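Local coordinates for protein F420-H2 Dependent Reductase A (Mycobacterium smegmatis str. MC2 155, PDB 3H96) that is an F420H2-dependent reductase from a group that degrades aflatoxins, and probably passes electrons between the deazaflavin coenzyme F420 and quinones, at residues V38-G43 and Y78-T83; Y63-K68 and R110-Q115; G70-P75 and A130-I135; V98-V103 and L138-T143. All blocks are in the same frame, centred on the assembly; numbering follows the deposited sequence.

Interaction 1: residues V38-G43 and Y78-T83; sequences VGRKTG and YYNLTT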
loop_
_atom_site.group_PDB
_atom_site.type_symbol
_atom_site.label_atom_id
_atom_site.label_comp_id
_atom_site.label_asym_id
_atom_site.label_seq_id
_atom_site.Cartn_x
_atom_site.Cartn_y
_atom_site.Cartn_z
ATOM N N VAL A 38 6.645 -9.498 6.514
ATOM C CA VAL A 38 6.836 -10.769 7.162
ATOM C C VAL A 38 5.713 -10.988 8.152
ATOM O O VAL A 38 5.354 -10.086 8.919
ATOM C CB VAL A 38 8.233 -10.839 7.849
ATOM C CG1 VAL A 38 8.168 -10.334 9.278
ATOM C CG2 VAL A 38 8.788 -12.274 7.830
ATOM N N GLY A 39 5.148 -12.194 8.120
ATOM C CA GLY A 39 3.956 -12.505 8.938
ATOM C C GLY A 39 4.243 -12.336 10.418
ATOM O O GLY A 39 5.183 -12.948 10.929
ATOM N N ARG A 40 3.474 -11.456 11.076
ATOM C CA ARG A 40 3.681 -11.161 12.458
ATOM C C ARG A 40 3.429 -12.389 13.343
ATOM O O ARG A 40 3.869 -12.418 14.465
ATOM C CB ARG A 40 2.817 -9.984 12.865
ATOM C CG ARG A 40 1.301 -10.264 12.691
ATOM C CD ARG A 40 0.471 -9.368 13.610
ATOM N NE ARG A 40 -0.938 -9.775 13.545
ATOM C CZ ARG A 40 -1.822 -9.594 14.522
ATOM N NH1 ARG A 40 -1.481 -8.942 15.634
ATOM N NH2 ARG A 40 -3.061 -10.034 14.352
ATOM N N LYS A 41 2.797 -13.429 12.805
ATOM C CA LYS A 41 2.558 -14.670 13.536
ATOM C C LYS A 41 3.343 -15.812 12.931
ATOM O O LYS A 41 3.904 -16.584 13.668
ATOM C CB LYS A 41 1.048 -14.991 13.622
ATOM C CG LYS A 41 0.365 -13.942 14.545
ATOM C CD LYS A 41 -0.901 -14.455 15.307
ATOM C CE LYS A 41 -0.556 -15.209 16.659
ATOM N NZ LYS A 41 0.286 -16.564 16.518
ATOM N N THR A 42 3.509 -15.844 11.610
ATOM C CA THR A 42 4.151 -17.028 10.983
ATOM C C THR A 42 5.611 -16.829 10.799
ATOM O O THR A 42 6.338 -17.784 10.737
ATOM C CB THR A 42 3.618 -17.291 9.571
ATOM O OG1 THR A 42 3.864 -16.102 8.808
ATOM C CG2 THR A 42 2.071 -17.671 9.652
ATOM N N GLY A 43 6.045 -15.587 10.646
ATOM C CA GLY A 43 7.456 -15.343 10.459
ATOM C C GLY A 43 7.822 -15.486 9.008
ATOM O O GLY A 43 9.020 -15.498 8.690
ATOM N N TYR A 78 -0.924 -5.222 6.612
ATOM C CA TYR A 78 -1.068 -4.052 7.450
ATOM C C TYR A 78 -0.465 -4.347 8.822
ATOM O O TYR A 78 0.415 -3.608 9.270
ATOM C CB TYR A 78 -2.547 -3.613 7.530
ATOM C CG TYR A 78 -2.814 -2.696 8.716
ATOM C CD1 TYR A 78 -2.367 -1.379 8.722
ATOM C CD2 TYR A 78 -3.490 -3.168 9.858
ATOM C CE1 TYR A 78 -2.536 -0.573 9.843
ATOM C CE2 TYR A 78 -3.674 -2.348 10.995
ATOM C CZ TYR A 78 -3.206 -1.063 10.964
ATOM O OH TYR A 78 -3.387 -0.240 12.034
ATOM N N TYR A 79 -0.884 -5.459 9.462
ATOM C CA TYR A 79 -0.409 -5.837 10.798
ATOM C C TYR A 79 1.055 -6.205 10.698
ATOM O O TYR A 79 1.826 -5.988 11.644
ATOM C CB TYR A 79 -1.212 -7.053 11.325
ATOM C CG TYR A 79 -2.636 -6.657 11.563
ATOM C CD1 TYR A 79 -2.974 -5.817 12.648
ATOM C CD2 TYR A 79 -3.614 -7.041 10.703
ATOM C CE1 TYR A 79 -4.279 -5.426 12.858
ATOM C CE2 TYR A 79 -4.903 -6.675 10.885
ATOM C CZ TYR A 79 -5.241 -5.880 11.965
ATOM O OH TYR A 79 -6.516 -5.458 12.120
ATOM N N ASN A 80 1.430 -6.855 9.589
ATOM C CA ASN A 80 2.842 -7.259 9.423
ATOM C C ASN A 80 3.756 -6.033 9.426
ATOM O O ASN A 80 4.790 -6.005 10.116
ATOM C CB ASN A 80 2.983 -7.997 8.107
ATOM C CG ASN A 80 2.328 -9.398 8.153
ATOM O OD1 ASN A 80 1.847 -9.829 9.181
ATOM N ND2 ASN A 80 2.279 -10.061 7.028
ATOM N N LEU A 81 3.381 -5.011 8.646
ATOM C CA LEU A 81 4.207 -3.791 8.576
ATOM C C LEU A 81 4.275 -2.997 9.893
ATOM O O LEU A 81 5.375 -2.658 10.339
ATOM C CB LEU A 81 3.760 -2.896 7.422
ATOM C CG LEU A 81 3.974 -3.428 5.989
ATOM C CD1 LEU A 81 3.622 -2.311 4.953
ATOM C CD2 LEU A 81 5.455 -3.783 5.875
ATOM N N THR A 82 3.124 -2.760 10.544
ATOM C CA THR A 82 3.095 -1.926 11.733
ATOM C C THR A 82 3.743 -2.691 12.899
ATOM O O THR A 82 4.204 -2.076 13.867
ATOM C CB THR A 82 1.677 -1.571 12.127
ATOM O OG1 THR A 82 0.919 -2.788 12.365
ATOM C CG2 THR A 82 1.002 -0.642 11.032
ATOM N N THR A 83 3.728 -4.022 12.826
ATOM C CA THR A 83 4.435 -4.824 13.813
ATOM C C THR A 83 5.946 -4.726 13.631
ATOM O O THR A 83 6.692 -4.480 14.601
ATOM C CB THR A 83 4.005 -6.293 13.817
ATOM O OG1 THR A 83 2.654 -6.387 14.289
ATOM C CG2 THR A 83 4.940 -7.083 14.762
HETATM O O HOH W 1 6.663 -6.888 7.902
HETATM O O HOH W 2 5.609 -8.625 11.057
HETATM O O HOH W 3 1.607 -8.122 16.305
#

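Interaction 2: residues Y63-K68 and R110-Q115; sequences YVFASK and RIYSEQ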
loop_
_atom_site.group_PDB
_atom_site.type_symbol
_atom_site.label_atom_id
_atom_site.label_comp_id
_atom_site.label_asym_id
_atom_site.label_seq_id
_atom_site.Cartn_x
_atom_site.Cartn_y
_atom_site.Cartn_z
ATOM N N TYR A 63 2.557 6.677 0.494
ATOM C CA TYR A 63 1.445 6.248 1.329
ATOM C C TYR A 63 0.801 5.027 0.742
ATOM O O TYR A 63 0.562 5.010 -0.465
ATOM C CB TYR A 63 0.404 7.381 1.375
ATOM C CG TYR A 63 0.936 8.574 2.049
ATOM C CD1 TYR A 63 1.248 8.525 3.406
ATOM C CD2 TYR A 63 1.172 9.758 1.347
ATOM C CE1 TYR A 63 1.738 9.647 4.063
ATOM C CE2 TYR A 63 1.677 10.854 1.985
ATOM C CZ TYR A 63 1.956 10.795 3.337
ATOM O OH TYR A 63 2.420 11.917 4.000
ATOM N N VAL A 64 0.545 3.981 1.564
ATOM C CA VAL A 64 -0.207 2.828 1.057
ATOM C C VAL A 64 -1.520 2.721 1.842
ATOM O O VAL A 64 -1.652 3.316 2.917
ATOM C CB VAL A 64 0.581 1.513 1.099
ATOM C CG1 VAL A 64 1.872 1.600 0.135
ATOM C CG2 VAL A 64 1.138 1.297 2.473
ATOM N N PHE A 65 -2.473 1.962 1.300
ATOM C CA PHE A 65 -3.855 2.023 1.807
ATOM C C PHE A 65 -4.211 0.642 2.096
ATOM O O PHE A 65 -4.242 -0.194 1.158
ATOM C CB PHE A 65 -4.793 2.586 0.686
ATOM C CG PHE A 65 -4.427 3.987 0.302
ATOM C CD1 PHE A 65 -4.934 5.110 1.050
ATOM C CD2 PHE A 65 -3.447 4.212 -0.655
ATOM C CE1 PHE A 65 -4.506 6.385 0.782
ATOM C CE2 PHE A 65 -3.019 5.535 -0.936
ATOM C CZ PHE A 65 -3.546 6.603 -0.237
ATOM N N ALA A 66 -4.534 0.349 3.347
ATOM C CA ALA A 66 -4.887 -1.042 3.699
ATOM C C ALA A 66 -6.353 -1.367 3.390
ATOM O O ALA A 66 -7.128 -1.725 4.290
ATOM C CB ALA A 66 -4.527 -1.324 5.183
ATOM N N SER A 67 -6.733 -1.195 2.133
ATOM C CA SER A 67 -8.124 -1.160 1.704
ATOM C C SER A 67 -8.764 -2.551 1.550
ATOM O O SER A 67 -9.947 -2.757 1.882
ATOM C CB SER A 67 -8.171 -0.408 0.360
ATOM O OG SER A 67 -7.201 -0.916 -0.541
ATOM N N LYS A 68 -7.981 -3.509 1.080
ATOM C CA LYS A 68 -8.478 -4.882 0.882
ATOM C C LYS A 68 -9.867 -4.886 0.190
ATOM O O LYS A 68 -10.793 -5.584 0.612
ATOM C CB LYS A 68 -8.516 -5.667 2.214
ATOM C CG LYS A 68 -8.717 -7.157 1.987
ATOM C CD LYS A 68 -8.102 -7.964 3.091
ATOM C CE LYS A 68 -9.097 -8.488 4.052
ATOM N NZ LYS A 68 -9.456 -9.882 3.692
ATOM N N ARG A 110 -7.117 13.446 4.689
ATOM C CA ARG A 110 -6.713 14.200 3.564
ATOM C C ARG A 110 -5.986 13.361 2.538
ATOM O O ARG A 110 -6.227 13.511 1.352
ATOM C CB ARG A 110 -6.057 15.566 3.881
ATOM C CG ARG A 110 -4.683 15.523 4.311
ATOM C CD ARG A 110 -4.026 16.902 4.253
ATOM N NE ARG A 110 -2.956 16.983 5.247
ATOM C CZ ARG A 110 -1.827 16.284 5.189
ATOM N NH1 ARG A 110 -1.615 15.457 4.184
ATOM N NH2 ARG A 110 -0.907 16.416 6.144
ATOM N N ILE A 111 -5.110 12.458 2.986
ATOM C CA ILE A 111 -4.359 11.625 2.034
ATOM C C ILE A 111 -5.348 10.622 1.375
ATOM O O ILE A 111 -5.337 10.456 0.156
ATOM C CB ILE A 111 -3.228 10.920 2.725
ATOM C CG1 ILE A 111 -2.156 11.938 3.161
ATOM C CG2 ILE A 111 -2.621 9.756 1.881
ATOM C CD1 ILE A 111 -1.429 11.419 4.381
ATOM N N TYR A 112 -6.243 10.027 2.183
ATOM C CA TYR A 112 -7.245 9.171 1.603
ATOM C C TYR A 112 -8.094 9.947 0.606
ATOM O O TYR A 112 -8.371 9.427 -0.458
ATOM C CB TYR A 112 -8.167 8.542 2.669
ATOM C CG TYR A 112 -8.792 7.269 2.139
ATOM C CD1 TYR A 112 -9.956 7.309 1.345
ATOM C CD2 TYR A 112 -8.183 6.017 2.395
ATOM C CE1 TYR A 112 -10.502 6.132 0.822
ATOM C CE2 TYR A 112 -8.723 4.828 1.913
ATOM C CZ TYR A 112 -9.906 4.925 1.111
ATOM O OH TYR A 112 -10.472 3.801 0.609
ATOM N N SER A 113 -8.522 11.185 0.919
ATOM C CA SER A 113 -9.324 11.930 -0.066
ATOM C C SER A 113 -8.624 12.150 -1.379
ATOM O O SER A 113 -9.261 12.102 -2.374
ATOM C CB SER A 113 -9.793 13.310 0.415
ATOM O OG SER A 113 -10.335 13.101 1.684
ATOM N N GLU A 114 -7.318 12.391 -1.377
ATOM C CA GLU A 114 -6.567 12.590 -2.645
ATOM C C GLU A 114 -6.526 11.278 -3.421
ATOM O O GLU A 114 -6.752 11.220 -4.641
ATOM C CB GLU A 114 -5.136 13.144 -2.369
ATOM C CG GLU A 114 -4.278 13.432 -3.648
ATOM C CD GLU A 114 -4.972 14.425 -4.639
ATOM O OE1 GLU A 114 -4.728 14.359 -5.883
ATOM O OE2 GLU A 114 -5.804 15.227 -4.170
ATOM N N GLN A 115 -6.279 10.187 -2.708
ATOM C CA GLN A 115 -6.295 8.892 -3.395
ATOM C C GLN A 115 -7.664 8.601 -4.039
ATOM O O GLN A 115 -7.743 8.182 -5.211
ATOM C CB GLN A 115 -5.943 7.772 -2.420
ATOM C CG GLN A 115 -5.867 6.334 -3.106
ATOM C CD GLN A 115 -4.772 6.160 -4.177
ATOM O OE1 GLN A 115 -4.659 5.066 -4.817
ATOM N NE2 GLN A 115 -4.003 7.178 -4.416
HETATM O O HOH W 4 1.302 14.434 3.044
#

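Interaction 3: residues G70-P75 and A130-I135; sequences GAASNP and AGIRTI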
loop_
_atom_site.group_PDB
_atom_site.type_symbol
_atom_site.label_atom_id
_atom_site.label_comp_id
_atom_site.label_asym_id
_atom_site.label_seq_id
_atom_site.Cartn_x
_atom_site.Cartn_y
_atom_site.Cartn_z
ATOM N N GLY A 70 -12.288 -3.011 0.376
ATOM C CA GLY A 70 -13.480 -2.638 1.155
ATOM C C GLY A 70 -14.079 -3.853 1.885
ATOM O O GLY A 70 -15.242 -3.839 2.285
ATOM N N ALA A 71 -13.260 -4.871 2.094
ATOM C CA ALA A 71 -13.666 -5.995 2.935
ATOM C C ALA A 71 -13.788 -5.576 4.387
ATOM O O ALA A 71 -13.274 -4.530 4.841
ATOM C CB ALA A 71 -12.676 -7.213 2.801
ATOM N N ALA A 72 -14.398 -6.461 5.135
ATOM C CA ALA A 72 -14.652 -6.248 6.537
ATOM C C ALA A 72 -13.431 -6.104 7.410
ATOM O O ALA A 72 -13.451 -5.318 8.360
ATOM C CB ALA A 72 -15.596 -7.347 7.078
ATOM N N SER A 73 -12.363 -6.807 7.059
ATOM C CA SER A 73 -11.155 -6.856 7.888
ATOM C C SER A 73 -9.960 -6.135 7.220
ATOM O O SER A 73 -9.902 -6.063 6.018
ATOM C CB SER A 73 -10.786 -8.310 8.164
ATOM O OG SER A 73 -11.543 -8.761 9.288
ATOM N N ASN A 74 -9.030 -5.607 8.025
ATOM C CA ASN A 74 -7.722 -5.217 7.508
ATOM C C ASN A 74 -6.931 -6.388 6.920
ATOM O O ASN A 74 -7.018 -7.536 7.420
ATOM C CB ASN A 74 -6.897 -4.614 8.602
ATOM C CG ASN A 74 -7.472 -3.332 9.086
ATOM O OD1 ASN A 74 -7.906 -2.478 8.292
ATOM N ND2 ASN A 74 -7.483 -3.168 10.403
ATOM N N PRO A 75 -6.149 -6.104 5.872
ATOM C CA PRO A 75 -5.262 -7.140 5.280
ATOM C C PRO A 75 -4.098 -7.547 6.188
ATOM O O PRO A 75 -3.636 -6.750 7.021
ATOM C CB PRO A 75 -4.767 -6.488 3.976
ATOM C CG PRO A 75 -4.771 -4.971 4.294
ATOM C CD PRO A 75 -5.965 -4.769 5.272
ATOM N N ALA A 130 -17.910 1.540 6.210
ATOM C CA ALA A 130 -18.496 2.534 7.128
ATOM C C ALA A 130 -19.108 1.857 8.364
ATOM O O ALA A 130 -19.964 1.033 8.233
ATOM C CB ALA A 130 -19.559 3.326 6.390
ATOM N N GLY A 131 -18.637 2.185 9.563
ATOM C CA GLY A 131 -19.239 1.636 10.749
ATOM C C GLY A 131 -18.602 0.302 11.101
ATOM O O GLY A 131 -18.921 -0.254 12.129
ATOM N N ILE A 132 -17.661 -0.174 10.271
ATOM C CA ILE A 132 -16.981 -1.457 10.504
ATOM C C ILE A 132 -15.496 -1.249 10.791
ATOM O O ILE A 132 -14.961 -1.646 11.857
ATOM C CB ILE A 132 -17.218 -2.425 9.294
ATOM C CG1 ILE A 132 -18.736 -2.625 9.065
ATOM C CG2 ILE A 132 -16.453 -3.790 9.466
ATOM C CD1 ILE A 132 -19.114 -3.428 7.755
ATOM N N ARG A 133 -14.815 -0.594 9.867
ATOM C CA ARG A 133 -13.469 -0.234 10.125
ATOM C C ARG A 133 -13.094 1.036 9.342
ATOM O O ARG A 133 -13.731 1.351 8.311
ATOM C CB ARG A 133 -12.501 -1.398 9.812
ATOM C CG ARG A 133 -12.277 -1.665 8.386
ATOM C CD ARG A 133 -11.255 -2.824 8.068
ATOM N NE ARG A 133 -11.512 -3.113 6.668
ATOM C CZ ARG A 133 -10.711 -2.793 5.632
ATOM N NH1 ARG A 133 -9.528 -2.250 5.807
ATOM N NH2 ARG A 133 -11.102 -3.065 4.388
ATOM N N THR A 134 -12.099 1.772 9.867
ATOM C CA THR A 134 -11.485 2.887 9.133
ATOM C C THR A 134 -10.283 2.296 8.419
ATOM O O THR A 134 -9.468 1.592 9.055
ATOM C CB THR A 134 -10.981 3.917 10.127
ATOM O OG1 THR A 134 -12.140 4.538 10.693
ATOM C CG2 THR A 134 -10.106 5.073 9.432
ATOM N N ILE A 135 -10.202 2.534 7.101
ATOM C CA ILE A 135 -9.148 1.958 6.204
ATOM C C ILE A 135 -7.834 2.606 6.597
ATOM O O ILE A 135 -7.703 3.857 6.528
ATOM C CB ILE A 135 -9.554 2.127 4.709
ATOM C CG1 ILE A 135 -10.717 1.145 4.447
ATOM C CG2 ILE A 135 -8.444 1.710 3.722
ATOM C CD1 ILE A 135 -11.414 1.374 3.080
#

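Interaction 4: residues V98-V103 and L138-T143; sequences VGVTEV and LALTRT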
loop_
_atom_site.group_PDB
_atom_site.type_symbol
_atom_site.label_atom_id
_atom_site.label_comp_id
_atom_site.label_asym_id
_atom_site.label_seq_id
_atom_site.Cartn_x
_atom_site.Cartn_y
_atom_site.Cartn_z
ATOM N N VAL A 98 12.459 0.846 4.223
ATOM C CA VAL A 98 11.564 1.887 4.649
ATOM C C VAL A 98 11.217 1.774 6.138
ATOM O O VAL A 98 11.152 0.642 6.698
ATOM C CB VAL A 98 10.278 1.881 3.786
ATOM C CG1 VAL A 98 9.241 2.565 4.476
ATOM C CG2 VAL A 98 10.513 2.588 2.413
ATOM N N GLY A 99 11.021 2.943 6.768
ATOM C CA GLY A 99 10.399 3.045 8.102
ATOM C C GLY A 99 8.897 3.097 7.882
ATOM O O GLY A 99 8.426 3.717 6.931
ATOM N N VAL A 100 8.132 2.414 8.748
ATOM C CA VAL A 100 6.667 2.444 8.682
ATOM C C VAL A 100 6.052 3.298 9.814
ATOM O O VAL A 100 6.411 3.138 10.967
ATOM C CB VAL A 100 6.074 0.988 8.882
ATOM C CG1 VAL A 100 4.546 1.027 8.817
ATOM C CG2 VAL A 100 6.662 -0.032 7.834
ATOM N N THR A 101 5.101 4.189 9.495
ATOM C CA THR A 101 4.330 4.903 10.529
ATOM C C THR A 101 2.875 4.907 10.029
ATOM O O THR A 101 2.651 4.806 8.839
ATOM C CB THR A 101 4.842 6.389 10.714
ATOM O OG1 THR A 101 5.014 6.939 9.436
ATOM C CG2 THR A 101 6.271 6.440 11.387
ATOM N N GLU A 102 1.897 4.968 10.923
ATOM C CA GLU A 102 0.516 4.959 10.534
ATOM C C GLU A 102 0.028 6.391 10.528
ATOM O O GLU A 102 0.294 7.120 11.479
ATOM C CB GLU A 102 -0.291 4.106 11.517
ATOM C CG GLU A 102 -1.683 3.960 10.965
ATOM C CD GLU A 102 -2.524 2.793 11.471
ATOM O OE1 GLU A 102 -2.025 1.866 12.156
ATOM O OE2 GLU A 102 -3.735 2.836 11.131
ATOM N N VAL A 103 -0.693 6.813 9.490
ATOM C CA VAL A 103 -1.223 8.170 9.471
ATOM C C VAL A 103 -2.648 8.127 10.042
ATOM O O VAL A 103 -3.449 7.262 9.619
ATOM C CB VAL A 103 -1.349 8.761 8.033
ATOM C CG1 VAL A 103 -1.705 10.213 8.114
ATOM C CG2 VAL A 103 -0.063 8.596 7.259
ATOM N N LEU A 138 -0.776 3.903 5.700
ATOM C CA LEU A 138 0.565 3.865 6.232
ATOM C C LEU A 138 1.510 4.726 5.355
ATOM O O LEU A 138 1.372 4.740 4.131
ATOM C CB LEU A 138 1.096 2.416 6.217
ATOM C CG LEU A 138 0.314 1.354 6.984
ATOM C CD1 LEU A 138 1.103 0.047 6.875
ATOM C CD2 LEU A 138 0.237 1.701 8.460
ATOM N N ALA A 139 2.470 5.377 6.012
ATOM C CA ALA A 139 3.544 6.091 5.386
ATOM C C ALA A 139 4.809 5.202 5.356
ATOM O O ALA A 139 5.311 4.765 6.405
ATOM C CB ALA A 139 3.796 7.395 6.150
ATOM N N LEU A 140 5.327 4.946 4.155
ATOM C CA LEU A 140 6.549 4.225 3.959
ATOM C C LEU A 140 7.674 5.216 3.599
ATOM O O LEU A 140 7.705 5.793 2.507
ATOM C CB LEU A 140 6.315 3.152 2.897
ATOM C CG LEU A 140 5.050 2.320 3.148
ATOM C CD1 LEU A 140 4.914 1.237 2.017
ATOM C CD2 LEU A 140 5.115 1.612 4.591
ATOM N N THR A 141 8.613 5.406 4.525
ATOM C CA THR A 141 9.610 6.450 4.362
ATOM C C THR A 141 10.987 5.846 4.093
ATOM O O THR A 141 11.487 5.072 4.920
ATOM C CB THR A 141 9.730 7.311 5.597
ATOM O OG1 THR A 141 8.447 7.850 5.913
ATOM C CG2 THR A 141 10.722 8.438 5.322
ATOM N N ARG A 142 11.578 6.246 2.965
ATOM C CA ARG A 142 12.853 5.700 2.547
ATOM C C ARG A 142 13.924 5.950 3.594
ATOM O O ARG A 142 14.099 7.043 4.075
ATOM C CB ARG A 142 13.315 6.265 1.200
ATOM C CG ARG A 142 14.553 5.521 0.644
ATOM C CD ARG A 142 14.827 6.009 -0.764
ATOM N NE ARG A 142 15.883 5.224 -1.340
ATOM C CZ ARG A 142 16.019 5.012 -2.627
ATOM N NH1 ARG A 142 15.195 5.585 -3.503
ATOM N NH2 ARG A 142 17.028 4.278 -3.026
ATOM N N THR A 143 14.631 4.920 3.993
ATOM C CA THR A 143 15.869 5.026 4.732
ATOM C C THR A 143 16.975 4.362 3.934
ATOM O O THR A 143 16.743 3.651 2.971
ATOM C CB THR A 143 15.846 4.311 6.057
ATOM O OG1 THR A 143 15.565 2.931 5.839
ATOM C CG2 THR A 143 14.888 4.875 6.985
HETATM O O HOH W 5 7.153 6.107 7.748
#

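Interaction 1: residues V38-G43 and Y78-T83
The amide oxygen of Asn-80 takes the backbone N-H of Arg-40, the one direct hydrogen bond between the loop 38-43 and the helix segment 78-83. Arg-40 N lies 3.0 Å from Asn-80 OD1 with a fairly straight N-H (158°), but it comes in from above the carbonyl plane, 59° out of it, so neither lone pair is used. The flat amide is laid against the loop backbone: Asn-80 CG is 3.2 Å from Val-38 O, and Gly-39 CA packs close to the amide as well. The other end of the amide, ND2, is tied to His-37 ND1, which fixes the rotation about CB-CG. Beyond this bond the Arg-40 chain runs extended from CG to NE beside Tyr-79 and points the same way. NE sits 3.5 Å from Tyr-79 CB, and the guanidinium and ring planes differ by 26°. Three waters complete the seam. One donates to both Val-38 O (2.6 Å) and Asn-80 O (2.9 Å), a second accepts from Val-38 N and donates weakly to the same Asn-80 O, and the third joins Arg-40 NH1 to Thr-83 OG1. The loop between strands 32-38 and 45-51 is thus fixed to helix 76-84 mainly by one asparagine and three bridging waters, the Arg-40 arm adding packing against Tyr-79 and Thr-83; the link is largely polar.

Interaction 2: residues Y63-K68 and R110-Q115
Helix-on-sheet packing in a fold of the PNPOX-like split beta-barrel type brings Tyr-63 and Phe-65, from the end of strand 61-65, against Ile-111, Tyr-112 and Gln-115 of helix 105-118. The axes of strand segment 63-65 and helix segment 110-115 come within 10.0 Å, and no direct hydrogen bond joins the segments, so the fit rests on aromatic faces and edges. Two residues apart on the strand, both rings project toward the helix, and each receives an aliphatic group over one face. Ile-111 CD1 lies over the Tyr-63 ring, 3.8 Å from its centroid, in a CH-pi contact, while the other branch, CG2, reaches the CB end of the same side chain and also touches Phe-65 CZ at 3.9 Å. Gln-115 CG stands over the Phe-65 ring, likewise 3.8 Å from the centroid. Its chain leaves CB anti to the backbone N and then bends at CG (chi2 63°), a turn that leaves the amide nearly parallel to the phenyl (14°) but displaced past its CE2 edge. Tyr-112 supplies the third wall: the edge of Phe-65 is turned to its face in an offset edge-to-face pair, the planes 81° apart and the centroids separated by 5.6 Å. The hydroxyl of Tyr-112 leads on to Phe-122 O in helix 121-128, while Leu-53 of the neighbouring strand touches Phe-65, Ile-111 and Gln-115. At the rim a water bridges the Tyr-63 hydroxyl and Arg-110, 2.9 Å from Tyr-63 OH and accepting from Arg-110 NH1 at 3.3 Å.

Interaction 3: residues G70-P75 and A130-I135
Arg-133 and Asn-74 meet with their flat ends at right angles, the guanidinium and amide planes 90° apart. Arg-133 NH1 donates to Asn-74 OD1 at 3.0 Å, the acceptor tilted somewhat out of the guanidinium plane. At the side edge of the same group, Arg-133 NE and NH2 both hold one oxygen, Ala-71 O, at 2.9 and 2.7 Å respectively; here the acceptor lies within about 10° of the guanidinium plane. A third carbonyl approaches differently: Ser-73 O stands over the centre of one guanidinium face, 3.4 Å from Arg-133 CZ, a placement that electrostatics would favour without any hydrogen bond. The 70-75 loop leads from strand 61-65 into helix 76-84, and the arginine comes from the loop before the last strand, 137-142, so the contact joins two connections of the split-barrel-like fold in a partly buried position about 15 Å from the centre of the chain. Arg-133 gets there by placing CG between its backbone N and carbonyl carbon (chi1 74°) and then running extended to NE. Backbone oxygens of Ala-66 and Ser-67 take further bonds from NH1 and NH2, giving each of the three guanidinium nitrogens at least one carbonyl partner. Asn-74 is steadied in turn by Tyr-79, whose OH bonds its ND2. Beside the arginine arm, Ile-132 CG2 rests 3.5 Å from Ala-72 O.

Interaction 4: residues V98-V103 and L138-T143
Val-100 fits into the notch between Leu-138 and Leu-140, one methyl to each: its CG1 is 4.1 Å from Leu-138 CD1 and its CG2 4.0 Å from Leu-140 CD2. The valine and Leu-140 lie side by side, whereas Leu-138 slants across toward Glu-102 and sets CD2 against the aliphatic CG, 3.9 Å away. The Glu-102 carboxylate itself is bound to Tyr-78 OH. These side chains share one face of two antiparallel strands, central neighbours in the sheet of this split-barrel-like fold, held together by paired N-H...O bonds at Gly-99 with Thr-141 and at Thr-101 with Ala-139. The straightest is Thr-141 N to Gly-99 O (2.9 Å, 173°). On the opposite face the relief is lower. The small methyl of Ala-139 lies beside Thr-101 OG1 at 3.5 Å, a hydroxyl held between the backbone N and carbonyl carbon (chi1 45°), and Val-103 CG2 approaches the same methyl at 4.2 Å. The shallow dip between the two threonines is filled by water: one molecule lies 2.8 Å from Thr-101 OG1, equally near Thr-141 OG1, and donates to Ala-139 O.

From the N terminus, 38-43 opens interaction 1, and 63-68 and 70-75 open interactions 2 and 3 before 78-83 closes the first loop; interaction 1 therefore crosses both. Segment 98-103 then opens interaction 4, after which 110-115, 130-135 and 138-143 close interactions 2, 3 and 4 in that order. These three cross one another, none is nested, and interactions 1 and 4 follow in series. In space, Thr-82 packs on Leu-138, setting helix 76-84 of interaction 1 against the sheet of interaction 4, and the Val-64 N to Leu-138 O bond joins interactions 2 and 4 within that sheet. Interaction 3 ties the loop before strand 137-142 to the end of strand 61-65.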